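Local atomic coordinates of shikimate dehydrogenase (NADP(+)) (Listeria monocytogenes, PDB entry 3TNL), a protein that probably catalyses the reversible NADPH-linked reduction of 3-dehydroshikimate to shikimate, a step of the chorismate pathway that leads to the aromatic amino acids. Residues Asp261-Tyr264 and Lys265-Lys268; Asp109-Ser112 and Pro113-Leu117; Ile40-Ala44 and Thr45-His49. All blocks are in the same frame, centred on the assembly; numbering follows the deposited sequence.

Contact 1. Residues Asp261-Tyr264 and Lys265-Lys268; sequences DVVY and KPTK. With NAD (nicotinamide-adenine-dinucleotide), chain H.
V263 lays its CG1 methyl over the backbone that follows two residues on, 3.5 Å from K265 O and 4.0 Å from P266 CD. CG1 stands anti to the backbone N (chi1 173°), which turns this branch to the proline while CG2 faces the ribose of NAD. The peptide before P266 is cis, and the chain folds back on itself here: a water donates to V263 O at 2.9 Å and to P266 O, tying the two carbonyls together. T267 CA lies against Y264 O in a bent CA-H...O contact. On the cofactor side, the nicotinamide amide N7N donates to V262 O over 3.0 Å at 160°. The same nitrogen lies at the edge of the Y264 ring, near its plane, 3.5 Å from CE2, and V262 CG2 touches O4D of the ribose at 3.2 Å. The hydrogen bond holds the carboxamide, while the ring edge and the methyl pack against the nicotinamide and its ribose; Y264 is also predicted to bind shikimate. At the root of the loop D261 makes an Asx turn, its OD2 met from above the carboxylate plane by V263 N, with N232 as a second donor. The loop leaves the Rossmann-fold strand 258-261 and leads to helix 270-277, while L286 and M289 of helix 286-301 pack on Y264.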
loop_
_atom_site.group_PDB
_atom_site.type_symbol
_atom_site.label_atom_id
_atom_site.label_comp_id
_atom_site.label_asym_id
_atom_site.label_seq_id
_atom_site.Cartn_x
_atom_site.Cartn_y
_atom_site.Cartn_z
ATOM N N ASP B 261 28.904 8.970 -16.137
ATOM C CA ASP B 261 28.478 9.711 -14.951
ATOM C C ASP B 261 27.213 9.066 -14.436
ATOM O O ASP B 261 26.371 8.644 -15.233
ATOM C CB ASP B 261 28.243 11.199 -15.307
ATOM C CG ASP B 261 28.491 12.134 -14.115
ATOM O OD1 ASP B 261 29.165 13.186 -14.323
ATOM O OD2 ASP B 261 28.090 11.787 -12.990
ATOM N N VAL B 262 27.112 8.918 -13.126
ATOM C CA VAL B 262 25.888 8.424 -12.496
ATOM C C VAL B 262 24.801 9.506 -12.557
ATOM O O VAL B 262 23.620 9.210 -12.489
ATOM C CB VAL B 262 26.106 7.969 -11.045
ATOM C CG1 VAL B 262 27.044 6.749 -10.989
ATOM C CG2 VAL B 262 26.571 9.139 -10.160
ATOM N N VAL B 263 25.199 10.765 -12.694
ATOM C CA VAL B 263 24.245 11.861 -12.789
ATOM C C VAL B 263 23.507 11.829 -14.162
ATOM O O VAL B 263 24.114 11.549 -15.195
ATOM C CB VAL B 263 24.982 13.243 -12.629
ATOM C CG1 VAL B 263 24.018 14.431 -12.895
ATOM C CG2 VAL B 263 25.687 13.338 -11.253
ATOM N N TYR B 264 22.197 12.080 -14.159
ATOM C CA TYR B 264 21.423 12.190 -15.399
ATOM C C TYR B 264 20.516 13.430 -15.411
ATOM O O TYR B 264 19.813 13.661 -16.388
ATOM C CB TYR B 264 20.634 10.903 -15.722
ATOM C CG TYR B 264 19.696 10.441 -14.668
ATOM C CD1 TYR B 264 18.344 10.770 -14.716
ATOM C CD2 TYR B 264 20.141 9.697 -13.596
ATOM C CE1 TYR B 264 17.481 10.333 -13.733
ATOM C CE2 TYR B 264 19.291 9.274 -12.613
ATOM C CZ TYR B 264 17.958 9.591 -12.687
ATOM O OH TYR B 264 17.123 9.157 -11.675
ATOM N N LYS B 265 20.516 14.199 -14.332
ATOM C CA LYS B 265 19.866 15.525 -14.280
ATOM C C LYS B 265 20.971 16.444 -13.675
ATOM O O LYS B 265 21.221 16.429 -12.464
ATOM C CB LYS B 265 18.572 15.545 -13.457
ATOM C CG LYS B 265 17.827 16.868 -13.623
ATOM C CD LYS B 265 16.545 16.905 -12.790
ATOM C CE LYS B 265 15.840 18.240 -12.922
ATOM N NZ LYS B 265 14.628 18.291 -12.037
ATOM N N PRO B 266 21.668 17.226 -14.528
ATOM C CA PRO B 266 21.444 17.357 -15.997
ATOM C C PRO B 266 21.857 16.144 -16.805
ATOM O O PRO B 266 22.640 15.328 -16.324
ATOM C CB PRO B 266 22.362 18.506 -16.359
ATOM C CG PRO B 266 23.485 18.371 -15.425
ATOM C CD PRO B 266 22.840 18.024 -14.134
ATOM N N THR B 267 21.321 16.030 -18.024
ATOM C CA THR B 267 21.625 14.917 -18.913
ATOM C C THR B 267 23.079 14.927 -19.429
ATOM O O THR B 267 23.577 13.915 -19.901
ATOM C CB THR B 267 20.663 14.813 -20.069
ATOM O OG1 THR B 267 20.734 16.024 -20.845
ATOM C CG2 THR B 267 19.232 14.577 -19.578
ATOM N N LYS B 268 23.780 16.044 -19.264
ATOM C CA LYS B 268 25.192 16.129 -19.634
ATOM C C LYS B 268 25.908 17.012 -18.623
ATOM O O LYS B 268 25.776 18.233 -18.669
ATOM C CB LYS B 268 25.330 16.672 -21.056
ATOM C CG LYS B 268 26.722 16.538 -21.652
ATOM C CD LYS B 268 26.852 17.218 -23.017
ATOM C CE LYS B 268 25.830 16.749 -23.996
ATOM N NZ LYS B 268 26.145 17.212 -25.413
HETATM P PA NAD H . 26.515 9.710 -1.061
HETATM O O1A NAD H . 26.043 10.896 -0.223
HETATM O O2A NAD H . 26.324 8.313 -0.502
HETATM O O5B NAD H . 28.056 9.964 -1.492
HETATM C C5B NAD H . 28.563 11.221 -1.942
HETATM C C4B NAD H . 29.922 11.012 -2.620
HETATM O O4B NAD H . 30.310 12.229 -3.276
HETATM C C3B NAD H . 31.039 10.776 -1.623
HETATM O O3B NAD H . 32.043 9.950 -2.265
HETATM C C2B NAD H . 31.626 12.143 -1.363
HETATM O O2B NAD H . 32.995 12.109 -0.985
HETATM C C1B NAD H . 31.488 12.783 -2.729
HETATM N N9A NAD H . 31.413 14.248 -2.778
HETATM C C8A NAD H . 30.328 14.986 -2.445
HETATM N N7A NAD H . 30.587 16.290 -2.679
HETATM C C5A NAD H . 31.840 16.416 -3.184
HETATM C C6A NAD H . 32.663 17.437 -3.613
HETATM N N6A NAD H . 32.234 18.703 -3.604
HETATM N N1A NAD H . 33.890 17.157 -4.104
HETATM C C2A NAD H . 34.350 15.882 -4.133
HETATM N N3A NAD H . 33.608 14.827 -3.726
HETATM C C4A NAD H . 32.361 15.046 -3.253
HETATM O O3 NAD H . 25.777 9.869 -2.470
HETATM P PN NAD H . 25.275 8.701 -3.454
HETATM O O1N NAD H . 23.930 8.159 -3.039
HETATM O O2N NAD H . 26.432 7.740 -3.736
HETATM O O5D NAD H . 24.937 9.499 -4.813
HETATM C C5D NAD H . 25.997 10.140 -5.512
HETATM C C4D NAD H . 25.399 10.527 -6.851
HETATM O O4D NAD H . 24.885 9.350 -7.499
HETATM C C3D NAD H . 24.219 11.470 -6.683
HETATM O O3D NAD H . 24.373 12.554 -7.605
HETATM C C2D NAD H . 23.002 10.627 -7.026
HETATM O O2D NAD H . 21.898 11.408 -7.534
HETATM C C1D NAD H . 23.585 9.649 -8.038
HETATM N N1N NAD H . 22.884 8.373 -8.193
HETATM C C2N NAD H . 22.422 8.013 -9.405
HETATM C C3N NAD H . 21.770 6.797 -9.586
HETATM C C7N NAD H . 21.249 6.370 -10.919
HETATM O O7N NAD H . 20.377 5.503 -10.898
HETATM N N7N NAD H . 21.759 6.903 -12.051
HETATM C C4N NAD H . 21.593 5.946 -8.483
HETATM C C5N NAD H . 22.084 6.338 -7.242
HETATM C C6N NAD H . 22.728 7.569 -7.114
HETATM O O HOH W 1 25.009 13.775 -16.902
#

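Contact 2. Residues Asp109-Ser112 and Pro113-Leu117; sequences DKLS and PAAEL
This is a local helix N-cap, formed where the short edge strand 110-111 of the mixed sheet in the substrate-binding domain turns directly into helix 113-118. S112 is the N-cap residue. Its hydroxyl OG accepts from A115 N over 3.1 Å at an angle of 160°, the N-cap to N3 bond, given to an amide of the first helical turn. The torsion explains the reach: OG sits between the backbone N and the carbonyl carbon (chi1 68°), folded over the start of the helix, where it also rests 3.4 Å from A115 CB. The backbone of S112 adds the first helical bond, E116 N to S112 O, 3.0 Å long. One residue thus grips two successive amides, one with its side chain and the next with its main chain. P113 fills the first helical position, where its nitrogen has no hydrogen to offer, and L117 N bonds back to P113 O to carry the helix on.

Apolar contact backs up the polar cap. V121 touches both L111 and A115, so the strand end and the first turn share a patch of packing. S112 also pairs through its backbone with G133 of strand 130-134, while A114 touches Q172 and L175 of helix 164-175; the cap therefore joins the sheet to a helix of the nucleotide-binding half. Beside the capping bonds, the strand residue meets the helix directly through its first side-chain carbon, with L111 CB 4.2 Å from the methyl carbon A115 CB.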
loop_
_atom_site.group_PDB
_atom_site.type_symbol
_atom_site.label_atom_id
_atom_site.label_comp_id
_atom_site.label_asym_id
_atom_site.label_seq_id
_atom_site.Cartn_x
_atom_site.Cartn_y
_atom_site.Cartn_z
ATOM N N ASP B 109 15.804 -11.746 6.398
ATOM C CA ASP B 109 16.149 -13.135 6.676
ATOM C C ASP B 109 17.323 -13.649 5.859
ATOM O O ASP B 109 18.091 -14.506 6.351
ATOM C CB ASP B 109 14.926 -14.018 6.426
ATOM C CG ASP B 109 13.732 -13.546 7.215
ATOM O OD1 ASP B 109 13.881 -13.417 8.464
ATOM O OD2 ASP B 109 12.655 -13.297 6.634
ATOM N N LYS B 110 17.469 -13.161 4.621
ATOM C CA LYS B 110 18.533 -13.597 3.719
ATOM C C LYS B 110 19.019 -12.415 2.881
ATOM O O LYS B 110 18.285 -11.437 2.701
ATOM C CB LYS B 110 18.022 -14.669 2.748
ATOM C CG LYS B 110 17.615 -15.991 3.387
ATOM C CD LYS B 110 17.282 -17.032 2.303
ATOM C CE LYS B 110 17.018 -18.395 2.917
ATOM N NZ LYS B 110 18.231 -18.931 3.614
ATOM N N LEU B 111 20.220 -12.537 2.331
ATOM C CA LEU B 111 20.807 -11.497 1.461
ATOM C C LEU B 111 21.448 -12.128 0.247
ATOM O O LEU B 111 21.997 -13.245 0.320
ATOM C CB LEU B 111 21.895 -10.718 2.200
ATOM C CG LEU B 111 21.536 -9.987 3.502
ATOM C CD1 LEU B 111 22.797 -9.465 4.162
ATOM C CD2 LEU B 111 20.540 -8.844 3.177
ATOM N N SER B 112 21.387 -11.447 -0.884
ATOM C CA SER B 112 22.109 -11.895 -2.058
ATOM C C SER B 112 23.618 -11.726 -1.748
ATOM O O SER B 112 23.994 -11.014 -0.817
ATOM C CB SER B 112 21.757 -11.041 -3.274
ATOM O OG SER B 112 22.263 -9.722 -3.129
ATOM N N PRO B 113 24.488 -12.362 -2.537
ATOM C CA PRO B 113 25.912 -12.181 -2.266
ATOM C C PRO B 113 26.389 -10.729 -2.298
ATOM O O PRO B 113 27.157 -10.324 -1.429
ATOM C CB PRO B 113 26.582 -12.994 -3.373
ATOM C CG PRO B 113 25.597 -14.059 -3.678
ATOM C CD PRO B 113 24.240 -13.415 -3.534
ATOM N N ALA B 114 25.937 -9.941 -3.257
ATOM C CA ALA B 114 26.361 -8.559 -3.359
ATOM C C ALA B 114 25.788 -7.713 -2.234
ATOM O O ALA B 114 26.461 -6.830 -1.712
ATOM C CB ALA B 114 25.969 -7.985 -4.709
ATOM N N ALA B 115 24.530 -7.966 -1.845
ATOM C CA ALA B 115 23.954 -7.216 -0.743
ATOM C C ALA B 115 24.748 -7.449 0.524
ATOM O O ALA B 115 24.982 -6.520 1.318
ATOM C CB ALA B 115 22.489 -7.572 -0.526
ATOM N N GLU B 116 25.143 -8.702 0.746
ATOM C CA GLU B 116 25.949 -9.064 1.901
ATOM C C GLU B 116 27.296 -8.331 1.856
ATOM O O GLU B 116 27.680 -7.652 2.802
ATOM C CB GLU B 116 26.177 -10.585 1.904
ATOM C CG GLU B 116 27.117 -11.114 3.006
ATOM C CD GLU B 116 26.552 -10.985 4.405
ATOM O OE1 GLU B 116 25.366 -11.316 4.613
ATOM O OE2 GLU B 116 27.317 -10.606 5.318
ATOM N N LEU B 117 27.980 -8.418 0.721
ATOM C CA LEU B 117 29.335 -7.845 0.614
ATOM C C LEU B 117 29.310 -6.322 0.612
ATOM O O LEU B 117 30.125 -5.683 1.259
ATOM C CB LEU B 117 30.074 -8.411 -0.596
ATOM C CG LEU B 117 31.536 -8.021 -0.778
ATOM C CD1 LEU B 117 32.376 -8.380 0.442
ATOM C CD2 LEU B 117 32.068 -8.689 -2.021
#

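Contact 3. Residues Ile40-Ala44 and Thr45-His49; sequences IGLIA and TPIRH
I47 turns its side chain back onto the strand end it has just left. Its CB stands 3.6 Å from A44 O, and the CG2 branch comes closer to the same oxygen, at 3.3 Å. CG1 takes the other direction, anti to the backbone N (chi1 -162°), and runs to L42, where it meets CD2 at 3.6 Å. At the tip, CD1 settles between A44 CB, 3.7 Å away, and L42 CD2. The side chains of L42 and I47 lie at a slant to one another, and the isoleucine tip lies close over the methyl of A44. The peptide before P46 is cis, in the bend that brings I47 back over strand 38-44. That strand lies between strands 67-73 and 93-96 in the substrate-binding domain. L42 touches S50, an established shikimate-binding residue, and A44 touches S97, probably a shikimate ligand too; R48 and H49 reach G35 and H36 of the second subunit. Across the contact the side chains meet through carbon alone, and the polar neighbour of I47 is the backbone oxygen of A44, so I47 is held by the fit of its carbons against L42 and A44.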
loop_
_atom_site.group_PDB
_atom_site.type_symbol
_atom_site.label_atom_id
_atom_site.label_comp_id
_atom_site.label_asym_id
_atom_site.label_seq_id
_atom_site.Cartn_x
_atom_site.Cartn_y
_atom_site.Cartn_z
ATOM N N ILE B 40 3.602 -2.928 -3.888
ATOM C CA ILE B 40 5.061 -2.901 -3.814
ATOM C C ILE B 40 5.383 -1.522 -3.219
ATOM O O ILE B 40 4.870 -0.493 -3.677
ATOM C CB ILE B 40 5.739 -3.025 -5.174
ATOM C CG1 ILE B 40 5.347 -4.317 -5.871
ATOM C CG2 ILE B 40 7.272 -2.961 -4.967
ATOM C CD1 ILE B 40 5.731 -5.601 -5.125
ATOM N N GLY B 41 6.191 -1.497 -2.162
ATOM C CA GLY B 41 6.540 -0.244 -1.500
ATOM C C GLY B 41 7.885 0.342 -1.885
ATOM O O GLY B 41 8.679 -0.251 -2.629
ATOM N N LEU B 42 8.145 1.497 -1.297
ATOM C CA LEU B 42 9.415 2.227 -1.404
ATOM C C LEU B 42 9.529 2.956 -0.069
ATOM O O LEU B 42 8.677 3.798 0.245
ATOM C CB LEU B 42 9.428 3.170 -2.603
ATOM C CG LEU B 42 10.558 4.227 -2.604
ATOM C CD1 LEU B 42 11.938 3.585 -2.552
ATOM C CD2 LEU B 42 10.473 5.107 -3.823
ATOM N N ILE B 43 10.557 2.646 0.706
ATOM C CA ILE B 43 10.695 3.215 2.026
ATOM C C ILE B 43 12.016 3.988 2.165
ATOM O O ILE B 43 13.120 3.440 2.035
ATOM C CB ILE B 43 10.477 2.136 3.140
ATOM C CG1 ILE B 43 11.415 0.960 2.976
ATOM C CG2 ILE B 43 9.028 1.588 3.059
ATOM C CD1 ILE B 43 11.307 -0.043 4.141
ATOM N N ALA B 44 11.876 5.279 2.470
ATOM C CA ALA B 44 13.006 6.197 2.490
ATOM C C ALA B 44 12.492 7.541 2.911
ATOM O O ALA B 44 11.274 7.758 2.971
ATOM C CB ALA B 44 13.584 6.316 1.068
ATOM N N THR B 45 13.403 8.444 3.231
ATOM C CA THR B 45 12.989 9.827 3.543
ATOM C C THR B 45 14.193 10.736 3.359
ATOM O O THR B 45 15.268 10.443 3.870
ATOM C CB THR B 45 12.394 9.986 4.917
ATOM O OG1 THR B 45 11.904 11.328 5.047
ATOM C CG2 THR B 45 13.416 9.677 6.017
ATOM N N PRO B 46 14.023 11.829 2.579
ATOM C CA PRO B 46 12.828 12.240 1.842
ATOM C C PRO B 46 12.639 11.327 0.645
ATOM O O PRO B 46 13.584 10.637 0.249
ATOM C CB PRO B 46 13.165 13.682 1.407
ATOM C CG PRO B 46 14.624 13.670 1.250
ATOM C CD PRO B 46 15.151 12.753 2.334
ATOM N N ILE B 47 11.448 11.310 0.063
ATOM C CA ILE B 47 11.209 10.372 -1.033
ATOM C C ILE B 47 10.032 10.679 -1.951
ATOM O O ILE B 47 9.968 10.113 -3.020
ATOM C CB ILE B 47 10.982 8.922 -0.439
ATOM C CG1 ILE B 47 11.167 7.831 -1.506
ATOM C CG2 ILE B 47 9.628 8.810 0.252
ATOM C CD1 ILE B 47 12.540 7.824 -2.115
ATOM N N ARG B 48 9.118 11.567 -1.555
ATOM C CA ARG B 48 7.907 11.773 -2.346
ATOM C C ARG B 48 8.058 12.341 -3.763
ATOM O O ARG B 48 7.122 12.230 -4.582
ATOM C CB ARG B 48 6.824 12.486 -1.520
ATOM C CG ARG B 48 6.319 11.594 -0.360
ATOM C CD ARG B 48 4.913 11.937 0.041
ATOM N NE ARG B 48 4.396 11.023 1.066
ATOM C CZ ARG B 48 3.973 9.781 0.835
ATOM N NH1 ARG B 48 4.018 9.244 -0.380
ATOM N NH2 ARG B 48 3.527 9.054 1.838
ATOM N N HIS B 49 9.237 12.882 -4.078
ATOM C CA HIS B 49 9.496 13.355 -5.452
ATOM C C HIS B 49 10.097 12.262 -6.336
ATOM O O HIS B 49 10.406 12.513 -7.498
ATOM C CB HIS B 49 10.408 14.583 -5.452
ATOM C CG HIS B 49 9.798 15.778 -4.794
ATOM N ND1 HIS B 49 8.964 16.650 -5.463
ATOM C CD2 HIS B 49 9.869 16.229 -3.518
ATOM C CE1 HIS B 49 8.563 17.598 -4.632
ATOM N NE2 HIS B 49 9.092 17.362 -3.445
#

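How the contacts relate
All three contacts are local and lie just where a strand ends, differing in what holds them. Contact 1 lies at the surface of the nucleotide-binding half, after a strand of the parallel sheet; a water bridges its backbone carbonyls beside a small apolar touch, and it borders the cofactor. Contacts 2 and 3 are partly buried and belong to the same mixed sheet of the substrate-binding domain, yet 2 is a polar helix cap on its edge strand and 3 an apolar fold-back on an inner one. Contacts 1 and 2 lie on opposite sides of the chain's centre, their centres 29 Å apart; contacts 1 and 3 approach to about 8 Å between nearest atoms, beside the nicotinamide and shikimate sites respectively.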